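Local coordinates for protein pectate lyase (Erwinia chrysanthemi, PDB 1RU4) that cleaves pectate, the polygalacturonate of plant cell walls, by an eliminative (lyase) reaction and is built as a parallel beta-helix, at residues D95-D100 against V124-Y129; F110-D115 against S137-E142; I11-I16 against G48-L53. All blocks are in the same frame, centred on the assembly; numbering follows the deposited sequence.

Interaction 1: residues D95-D100 against V124-Y129; sequences DFSFPD and VTRAGY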
loop_
_atom_site.group_PDB
_atom_site.type_symbol
_atom_site.label_atom_id
_atom_site.label_comp_id
_atom_site.label_asym_id
_atom_site.label_seq_id
_atom_site.Cartn_x
_atom_site.Cartn_y
_atom_site.Cartn_z
ATOM N N ASP A 95 9.136 -9.882 -13.356
ATOM C CA ASP A 95 8.193 -10.987 -13.495
ATOM C C ASP A 95 8.856 -12.292 -13.064
ATOM O O ASP A 95 9.764 -12.784 -13.734
ATOM C CB ASP A 95 7.743 -11.076 -14.960
ATOM C CG ASP A 95 6.656 -12.112 -15.195
ATOM O OD1 ASP A 95 6.218 -12.781 -14.239
ATOM O OD2 ASP A 95 6.230 -12.246 -16.361
ATOM N N PHE A 96 8.382 -12.853 -11.954
ATOM C CA PHE A 96 8.951 -14.084 -11.412
ATOM C C PHE A 96 8.381 -15.376 -11.999
ATOM O O PHE A 96 8.705 -16.477 -11.549
ATOM C CB PHE A 96 8.908 -14.059 -9.884
ATOM C CG PHE A 96 9.888 -13.087 -9.281
ATOM C CD1 PHE A 96 9.580 -11.729 -9.189
ATOM C CD2 PHE A 96 11.140 -13.521 -8.851
ATOM C CE1 PHE A 96 10.508 -10.819 -8.683
ATOM C CE2 PHE A 96 12.074 -12.619 -8.344
ATOM C CZ PHE A 96 11.758 -11.266 -8.260
ATOM N N SER A 97 7.511 -15.217 -12.994
ATOM C CA SER A 97 7.060 -16.308 -13.862
ATOM C C SER A 97 6.287 -17.505 -13.300
ATOM O O SER A 97 6.140 -18.514 -13.996
ATOM C CB SER A 97 8.254 -16.830 -14.670
ATOM O OG SER A 97 8.927 -15.774 -15.334
ATOM N N PHE A 98 5.778 -17.415 -12.078
ATOM C CA PHE A 98 5.035 -18.543 -11.520
ATOM C C PHE A 98 3.675 -18.765 -12.171
ATOM O O PHE A 98 2.934 -17.812 -12.416
ATOM C CB PHE A 98 4.826 -18.370 -10.012
ATOM C CG PHE A 98 5.907 -18.985 -9.181
ATOM C CD1 PHE A 98 7.137 -18.356 -9.041
ATOM C CD2 PHE A 98 5.701 -20.211 -8.549
ATOM C CE1 PHE A 98 8.153 -18.938 -8.286
ATOM C CE2 PHE A 98 6.709 -20.801 -7.792
ATOM C CZ PHE A 98 7.939 -20.163 -7.660
ATOM N N PRO A 99 3.356 -20.024 -12.526
ATOM C CA PRO A 99 2.056 -20.309 -13.138
ATOM C C PRO A 99 0.996 -19.994 -12.082
ATOM O O PRO A 99 1.299 -19.956 -10.883
ATOM C CB PRO A 99 2.130 -21.812 -13.405
ATOM C CG PRO A 99 3.576 -22.029 -13.685
ATOM C CD PRO A 99 4.230 -21.207 -12.589
ATOM N N ASP A 100 -0.237 -19.779 -12.518
ATOM C CA ASP A 100 -1.314 -19.396 -11.607
ATOM C C ASP A 100 -1.572 -20.373 -10.458
ATOM O O ASP A 100 -1.877 -19.956 -9.343
ATOM C CB ASP A 100 -2.606 -19.153 -12.393
ATOM C CG ASP A 100 -2.507 -17.964 -13.339
ATOM O OD1 ASP A 100 -3.456 -17.752 -14.121
ATOM O OD2 ASP A 100 -1.489 -17.239 -13.302
ATOM N N VAL A 124 6.673 -5.792 -8.943
ATOM C CA VAL A 124 6.918 -7.221 -8.748
ATOM C C VAL A 124 5.622 -7.962 -9.055
ATOM O O VAL A 124 4.560 -7.626 -8.518
ATOM C CB VAL A 124 7.346 -7.555 -7.296
ATOM C CG1 VAL A 124 7.512 -9.067 -7.127
ATOM C CG2 VAL A 124 8.644 -6.849 -6.949
ATOM N N THR A 125 5.713 -8.966 -9.920
ATOM C CA THR A 125 4.548 -9.755 -10.302
ATOM C C THR A 125 4.899 -11.233 -10.459
ATOM O O THR A 125 6.043 -11.585 -10.755
ATOM C CB THR A 125 3.903 -9.206 -11.612
ATOM O OG1 THR A 125 2.630 -9.831 -11.822
ATOM C CG2 THR A 125 4.798 -9.470 -12.820
ATOM N N ARG A 126 3.904 -12.083 -10.219
ATOM C CA ARG A 126 4.012 -13.539 -10.335
ATOM C C ARG A 126 5.092 -14.194 -9.474
ATOM O O ARG A 126 5.687 -15.204 -9.861
ATOM C CB ARG A 126 4.135 -13.969 -11.806
ATOM C CG ARG A 126 2.962 -13.505 -12.663
ATOM C CD ARG A 126 2.765 -14.372 -13.898
ATOM N NE ARG A 126 3.894 -14.316 -14.822
ATOM C CZ ARG A 126 4.010 -15.081 -15.903
ATOM N NH1 ARG A 126 3.070 -15.969 -16.199
ATOM N NH2 ARG A 126 5.056 -14.941 -16.703
ATOM N N ALA A 127 5.332 -13.618 -8.298
ATOM C CA ALA A 127 6.242 -14.210 -7.320
ATOM C C ALA A 127 5.597 -15.474 -6.750
ATOM O O ALA A 127 4.368 -15.580 -6.697
ATOM C CB ALA A 127 6.539 -13.217 -6.201
ATOM N N GLY A 128 6.428 -16.424 -6.322
ATOM C CA GLY A 128 5.930 -17.682 -5.783
ATOM C C GLY A 128 5.301 -17.600 -4.404
ATOM O O GLY A 128 4.775 -18.591 -3.898
ATOM N N TYR A 129 5.379 -16.422 -3.795
ATOM C CA TYR A 129 4.782 -16.150 -2.490
ATOM C C TYR A 129 4.642 -14.621 -2.428
ATOM O O TYR A 129 4.224 -14.021 -3.420
ATOM C CB TYR A 129 5.659 -16.723 -1.359
ATOM C CG TYR A 129 4.880 -17.459 -0.273
ATOM C CD1 TYR A 129 3.754 -18.226 -0.586
ATOM C CD2 TYR A 129 5.255 -17.364 1.069
ATOM C CE1 TYR A 129 3.016 -18.875 0.409
ATOM C CE2 TYR A 129 4.523 -18.009 2.074
ATOM C CZ TYR A 129 3.407 -18.758 1.737
ATOM O OH TYR A 129 2.670 -19.375 2.727
HETATM O O HOH W 1 1.032 -17.312 -14.560
#
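Arg-126 holds the carboxylate of Asp-95 side-on in a salt bridge. Arg-126 NE meets Asp-95 OD1 at 2.8 Å, nearly straight, on the syn lone pair and in the guanidinium plane. Arg-126 NH2 reaches Asp-95 OD2 at 3.0 Å with more tilt, the planes 43° apart. With CG of Asp-95 anti to the backbone N (chi1 -175°), OD1 receives Ser-97 N at 3.0 Å from above the carboxylate plane, closing an Asx turn. Ser-97 CA rests over one guanidinium face. This is the wetter side: a water joins Arg-126 NH1 to Phe-98 O and Asp-100 OD2. The close packing is at the two phenylalanines: Gly-128 CA sits over the centre of the Phe-98 ring, 3.4 Å from the centroid, a CH-pi contact, and Phe-96 CE1 packs on Val-124 CG1 at 3.8 Å. Phe-96 N bonds Thr-125 O at 2.9 Å within the parallel bridge of Asp-95 and Thr-125, and Phe-98 N to Arg-126 O, 3.1 Å, continues into the loops. The pair stacks between strand 56-59, bonded through the Asp-95 backbone, and strand 145-147, bonded through the Val-124 backbone and the Thr-125 hydroxyl to His-147 O, while Phe-96 and Val-124 lean on Phe-110 of strand 110-112.

Interaction 2: residues F110-D115 against S137-E142; sequences FYVTGD and SHNTFE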
loop_
_atom_site.group_PDB
_atom_site.type_symbol
_atom_site.label_atom_id
_atom_site.label_comp_id
_atom_site.label_asym_id
_atom_site.label_seq_id
_atom_site.Cartn_x
_atom_site.Cartn_y
_atom_site.Cartn_z
ATOM N N PHE A 110 10.968 -9.987 -4.060
ATOM C CA PHE A 110 12.069 -9.239 -3.449
ATOM C C PHE A 110 12.118 -9.558 -1.952
ATOM O O PHE A 110 11.156 -9.307 -1.231
ATOM C CB PHE A 110 11.864 -7.724 -3.604
ATOM C CG PHE A 110 12.089 -7.196 -5.000
ATOM C CD1 PHE A 110 12.385 -8.044 -6.065
ATOM C CD2 PHE A 110 12.002 -5.827 -5.242
ATOM C CE1 PHE A 110 12.589 -7.534 -7.348
ATOM C CE2 PHE A 110 12.206 -5.307 -6.518
ATOM C CZ PHE A 110 12.500 -6.161 -7.575
ATOM N N TYR A 111 13.232 -10.120 -1.491
ATOM C CA TYR A 111 13.423 -10.390 -0.068
ATOM C C TYR A 111 14.412 -9.342 0.439
ATOM O O TYR A 111 15.612 -9.428 0.177
ATOM C CB TYR A 111 13.974 -11.808 0.131
ATOM C CG TYR A 111 14.134 -12.265 1.571
ATOM C CD1 TYR A 111 15.113 -13.198 1.910
ATOM C CD2 TYR A 111 13.294 -11.797 2.585
ATOM C CE1 TYR A 111 15.254 -13.658 3.216
ATOM C CE2 TYR A 111 13.429 -12.254 3.904
ATOM C CZ TYR A 111 14.412 -13.186 4.206
ATOM O OH TYR A 111 14.559 -13.652 5.496
ATOM N N VAL A 112 13.891 -8.323 1.117
ATOM C CA VAL A 112 14.716 -7.206 1.574
ATOM C C VAL A 112 15.134 -7.363 3.033
ATOM O O VAL A 112 14.359 -7.085 3.948
ATOM C CB VAL A 112 13.981 -5.853 1.370
ATOM C CG1 VAL A 112 14.893 -4.685 1.726
ATOM C CG2 VAL A 112 13.501 -5.725 -0.072
ATOM N N THR A 113 16.365 -7.826 3.240
ATOM C CA THR A 113 16.896 -8.030 4.586
ATOM C C THR A 113 17.822 -6.893 5.002
ATOM O O THR A 113 18.065 -6.684 6.194
ATOM C CB THR A 113 17.665 -9.363 4.696
ATOM O OG1 THR A 113 18.823 -9.325 3.850
ATOM C CG2 THR A 113 16.781 -10.521 4.277
ATOM N N GLY A 114 18.344 -6.174 4.009
ATOM C CA GLY A 114 19.227 -5.051 4.270
ATOM C C GLY A 114 18.481 -3.768 4.585
ATOM O O GLY A 114 17.247 -3.737 4.571
ATOM N N ASP A 115 19.237 -2.710 4.865
ATOM C CA ASP A 115 18.679 -1.410 5.228
ATOM C C ASP A 115 18.958 -0.350 4.164
ATOM O O ASP A 115 19.851 -0.505 3.332
ATOM C CB ASP A 115 19.288 -0.908 6.549
ATOM C CG ASP A 115 19.066 -1.854 7.717
ATOM O OD1 ASP A 115 19.843 -1.761 8.691
ATOM O OD2 ASP A 115 18.127 -2.673 7.689
ATOM N N SER A 137 15.349 -2.439 7.562
ATOM C CA SER A 137 14.835 -1.166 8.061
ATOM C C SER A 137 15.258 0.045 7.233
ATOM O O SER A 137 16.222 -0.015 6.468
ATOM C CB SER A 137 15.265 -0.968 9.519
ATOM O OG SER A 137 14.735 -1.990 10.348
ATOM N N HIS A 138 14.511 1.138 7.386
ATOM C CA HIS A 138 14.788 2.403 6.705
ATOM C C HIS A 138 14.766 2.297 5.184
ATOM O O HIS A 138 15.475 3.025 4.484
ATOM C CB HIS A 138 16.122 2.982 7.183
ATOM C CG HIS A 138 16.156 3.284 8.649
ATOM N ND1 HIS A 138 15.517 4.374 9.198
ATOM C CD2 HIS A 138 16.748 2.636 9.679
ATOM C CE1 HIS A 138 15.715 4.386 10.506
ATOM N NE2 HIS A 138 16.458 3.342 10.822
ATOM N N ASN A 139 13.937 1.387 4.681
ATOM C CA ASN A 139 13.780 1.190 3.246
ATOM C C ASN A 139 12.601 2.011 2.736
ATOM O O ASN A 139 11.653 2.284 3.477
ATOM C CB ASN A 139 13.560 -0.295 2.937
ATOM C CG ASN A 139 14.737 -1.154 3.355
ATOM O OD1 ASN A 139 15.845 -0.999 2.845
ATOM N ND2 ASN A 139 14.499 -2.068 4.287
ATOM N N THR A 140 12.670 2.418 1.473
ATOM C CA THR A 140 11.602 3.207 0.872
ATOM C C THR A 140 11.168 2.599 -0.453
ATOM O O THR A 140 11.999 2.173 -1.253
ATOM C CB THR A 140 12.037 4.669 0.643
ATOM O OG1 THR A 140 12.448 5.246 1.889
ATOM C CG2 THR A 140 10.881 5.489 0.075
ATOM N N PHE A 141 9.855 2.534 -0.652
ATOM C CA PHE A 141 9.270 2.015 -1.883
ATOM C C PHE A 141 8.357 3.108 -2.418
ATOM O O PHE A 141 7.266 3.324 -1.889
ATOM C CB PHE A 141 8.465 0.737 -1.598
ATOM C CG PHE A 141 9.276 -0.362 -0.966
ATOM C CD1 PHE A 141 9.516 -0.365 0.406
ATOM C CD2 PHE A 141 9.831 -1.375 -1.746
ATOM C CE1 PHE A 141 10.303 -1.358 0.993
ATOM C CE2 PHE A 141 10.619 -2.370 -1.168
ATOM C CZ PHE A 141 10.855 -2.359 0.205
ATOM N N GLU A 142 8.824 3.817 -3.441
ATOM C CA GLU A 142 8.074 4.937 -4.003
ATOM C C GLU A 142 7.614 4.660 -5.428
ATOM O O GLU A 142 8.411 4.273 -6.278
ATOM C CB GLU A 142 8.916 6.222 -3.978
ATOM C CG GLU A 142 8.171 7.435 -4.539
ATOM C CD GLU A 142 8.986 8.723 -4.556
ATOM O OE1 GLU A 142 10.218 8.680 -4.359
ATOM O OE2 GLU A 142 8.383 9.792 -4.781
#
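The run from Val-112 to Asp-115 and that from Ser-137 to Phe-141 have end-to-end directions 115° apart. Backbones come closest at Asp-115 and Ser-137, whose CA atoms lie 4.8 Å apart, with Asp-115 CA 3.1 Å from Ser-137 O in a bent CA-H...O contact. No backbone-to-backbone hydrogen bond crosses here; side chains make the polar links. Asp-115 OD2 takes Ser-137 N at 2.8 Å, the donor standing above the carboxylate plane. Asn-139 reaches back across the turn: CG lies anti to the carbonyl carbon (chi1 -62°), setting the amide toward Gly-114, and Asn-139 ND2 donates to Gly-114 O at 3.2 Å. The other end of the amide, OD1, accepts from Trp-117 N, so the flat group is held at both ends in a buried place. Val-112 comes from the opposite direction, setting CG1 3.7 Å from Asn-139 ND2. Val-112 CG2 meets the edge of the Phe-141 ring, 4.3 Å from CZ, and that ring lies nearly parallel to the ring of Phe-119. Asn-163 OD1 accepts Asn-139 N, so the acceptor role recurs one coil on. Such asparagines at turns between sheets, with apolar side chains filling the interior, are characteristic of pectate lyase parallel beta-helices.

Interaction 3: residues I11-I16 against G48-L53; sequences ISTKRI and GELILL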
loop_
_atom_site.group_PDB
_atom_site.type_symbol
_atom_site.label_atom_id
_atom_site.label_comp_id
_atom_site.label_asym_id
_atom_site.label_seq_id
_atom_site.Cartn_x
_atom_site.Cartn_y
_atom_site.Cartn_z
ATOM N N ILE A 11 16.282 11.304 -8.743
ATOM C CA ILE A 11 17.342 10.854 -7.845
ATOM C C ILE A 11 18.690 11.541 -8.083
ATOM O O ILE A 11 19.137 11.672 -9.221
ATOM C CB ILE A 11 17.517 9.320 -7.956
ATOM C CG1 ILE A 11 16.256 8.616 -7.443
ATOM C CG2 ILE A 11 18.755 8.858 -7.194
ATOM C CD1 ILE A 11 16.200 7.134 -7.768
ATOM N N SER A 12 19.316 11.992 -6.997
ATOM C CA SER A 12 20.658 12.574 -7.050
ATOM C C SER A 12 21.659 11.493 -6.660
ATOM O O SER A 12 21.581 10.937 -5.564
ATOM C CB SER A 12 20.778 13.754 -6.081
ATOM O OG SER A 12 19.995 14.854 -6.503
ATOM N N THR A 13 22.602 11.197 -7.551
ATOM C CA THR A 13 23.572 10.136 -7.292
ATOM C C THR A 13 24.965 10.428 -7.847
ATOM O O THR A 13 25.123 11.184 -8.807
ATOM C CB THR A 13 23.069 8.784 -7.850
ATOM O OG1 THR A 13 23.976 7.740 -7.478
ATOM C CG2 THR A 13 22.955 8.837 -9.366
ATOM N N LYS A 14 25.971 9.809 -7.233
ATOM C CA LYS A 14 27.363 9.991 -7.634
ATOM C C LYS A 14 27.817 8.976 -8.680
ATOM O O LYS A 14 28.880 9.134 -9.283
ATOM C CB LYS A 14 28.282 9.899 -6.412
ATOM C CG LYS A 14 28.279 8.535 -5.731
ATOM C CD LYS A 14 29.209 8.509 -4.527
ATOM C CE LYS A 14 29.174 7.156 -3.832
ATOM N NZ LYS A 14 30.036 7.130 -2.617
ATOM N N ARG A 15 27.010 7.941 -8.897
ATOM C CA ARG A 15 27.366 6.877 -9.828
ATOM C C ARG A 15 26.130 6.138 -10.330
ATOM O O ARG A 15 25.278 5.725 -9.543
ATOM C CB ARG A 15 28.324 5.895 -9.142
ATOM C CG ARG A 15 28.632 4.623 -9.923
ATOM C CD ARG A 15 29.480 4.884 -11.149
ATOM N NE ARG A 15 29.840 3.634 -11.813
ATOM C CZ ARG A 15 30.838 3.499 -12.680
ATOM N NH1 ARG A 15 31.593 4.543 -13.001
ATOM N NH2 ARG A 15 31.089 2.314 -13.219
ATOM N N ILE A 16 26.051 5.968 -11.646
ATOM C CA ILE A 16 24.936 5.272 -12.275
ATOM C C ILE A 16 25.390 3.969 -12.925
ATOM O O ILE A 16 26.372 3.943 -13.671
ATOM C CB ILE A 16 24.274 6.141 -13.371
ATOM C CG1 ILE A 16 23.810 7.476 -12.784
ATOM C CG2 ILE A 16 23.103 5.391 -14.009
ATOM C CD1 ILE A 16 23.254 8.439 -13.812
ATOM N N GLY A 48 24.583 5.233 -1.809
ATOM C CA GLY A 48 24.500 6.498 -2.517
ATOM C C GLY A 48 24.505 6.381 -4.031
ATOM O O GLY A 48 24.328 7.378 -4.733
ATOM N N GLU A 49 24.723 5.170 -4.535
ATOM C CA GLU A 49 24.761 4.929 -5.973
ATOM C C GLU A 49 23.418 4.420 -6.491
ATOM O O GLU A 49 22.538 4.061 -5.705
ATOM C CB GLU A 49 25.899 3.967 -6.320
ATOM C CG GLU A 49 27.265 4.499 -5.885
ATOM C CD GLU A 49 28.424 3.579 -6.221
ATOM O OE1 GLU A 49 29.572 4.074 -6.241
ATOM O OE2 GLU A 49 28.204 2.372 -6.451
ATOM N N LEU A 50 23.274 4.384 -7.812
ATOM C CA LEU A 50 21.996 4.060 -8.438
ATOM C C LEU A 50 22.048 2.986 -9.517
ATOM O O LEU A 50 22.835 3.067 -10.463
ATOM C CB LEU A 50 21.386 5.340 -9.030
ATOM C CG LEU A 50 20.263 5.265 -10.073
ATOM C CD1 LEU A 50 18.973 4.732 -9.465
ATOM C CD2 LEU A 50 20.033 6.649 -10.657
ATOM N N ILE A 51 21.185 1.984 -9.369
ATOM C CA ILE A 51 20.990 0.982 -10.408
ATOM C C ILE A 51 19.837 1.518 -11.260
ATOM O O ILE A 51 18.676 1.511 -10.836
ATOM C CB ILE A 51 20.611 -0.399 -9.810
ATOM C CG1 ILE A 51 21.745 -0.917 -8.920
ATOM C CG2 ILE A 51 20.318 -1.398 -10.929
ATOM C CD1 ILE A 51 21.462 -2.261 -8.282
ATOM N N LEU A 52 20.178 2.054 -12.427
ATOM C CA LEU A 52 19.191 2.652 -13.317
ATOM C C LEU A 52 18.691 1.635 -14.337
ATOM O O LEU A 52 19.444 1.167 -15.195
ATOM C CB LEU A 52 19.784 3.869 -14.024
ATOM C CG LEU A 52 18.807 4.749 -14.803
ATOM C CD1 LEU A 52 17.810 5.387 -13.848
ATOM C CD2 LEU A 52 19.572 5.818 -15.567
ATOM N N LEU A 53 17.410 1.303 -14.226
ATOM C CA LEU A 53 16.785 0.295 -15.069
ATOM C C LEU A 53 16.125 0.870 -16.317
ATOM O O LEU A 53 15.327 1.802 -16.237
ATOM C CB LEU A 53 15.726 -0.458 -14.258
ATOM C CG LEU A 53 16.183 -1.081 -12.935
ATOM C CD1 LEU A 53 14.976 -1.463 -12.093
ATOM C CD2 LEU A 53 17.059 -2.294 -13.202
HETATM O O HOH W 2 25.377 9.937 -4.155
#
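Leu-50 N gives a 3.0 Å hydrogen bond to Arg-15 O. The hydroxyl of Thr-13 sits close by, OG1 lying 2.8 Å from Gly-48 O and 3.2 Å from Arg-15 O; its single proton could serve either carbonyl. A water donates to Gly-48 O and accepts a weak bond from Lys-14 N. Thr-13 CG2, placed between the backbone N and the carbonyl carbon, is turned onto Leu-50, 3.8 Å from its CB, the two side chains crossing at about a right angle. Ile-11 CD1 meets Leu-50 CD1 at 4.0 Å, and Ile-16 CG2 lies 3.7 Å from Leu-52 CB, these last two side chains running side by side. Ile-16 and Leu-50 form a parallel bridge and share a face with Leu-52, whereas Ile-51 turns away toward helix 38-44. On the exposed side the aliphatic parts of Lys-14 and Arg-15 pass over Glu-49, Arg-15 CB being 3.6 Å from Glu-49 OE1. Neither positive end pairs with that carboxylate, whose OE2 is bonded instead by Tyr-17 OH and Asn-46 N. This is parallel strand pairing between successive coils at the N-terminal end of the right-handed beta-helix, where strand 16-19 begins against strand 50-53.

From the N terminus, interaction 3 comes first: residues 48-53 return beside 11-16, closing a loop that includes helix 38-44 and setting strand 16-19 against 50-53. It is complete before the others open. Interactions 1 and 2 then cross, since 110-115 lies between 95-100 and 124-129, and 137-142 follows; each joins parts of the chain about one coil apart. Interaction 1 ties the loops after strands 92-95 and 122-125, whereas interaction 2 joins the turn after strand 110-112 to the turn leading into strand 140-142. These two touch directly, by apolar packing. Interaction 3 touches neither, its nearest atoms being about 7 Å from interaction 2 and about 10 Å from interaction 1.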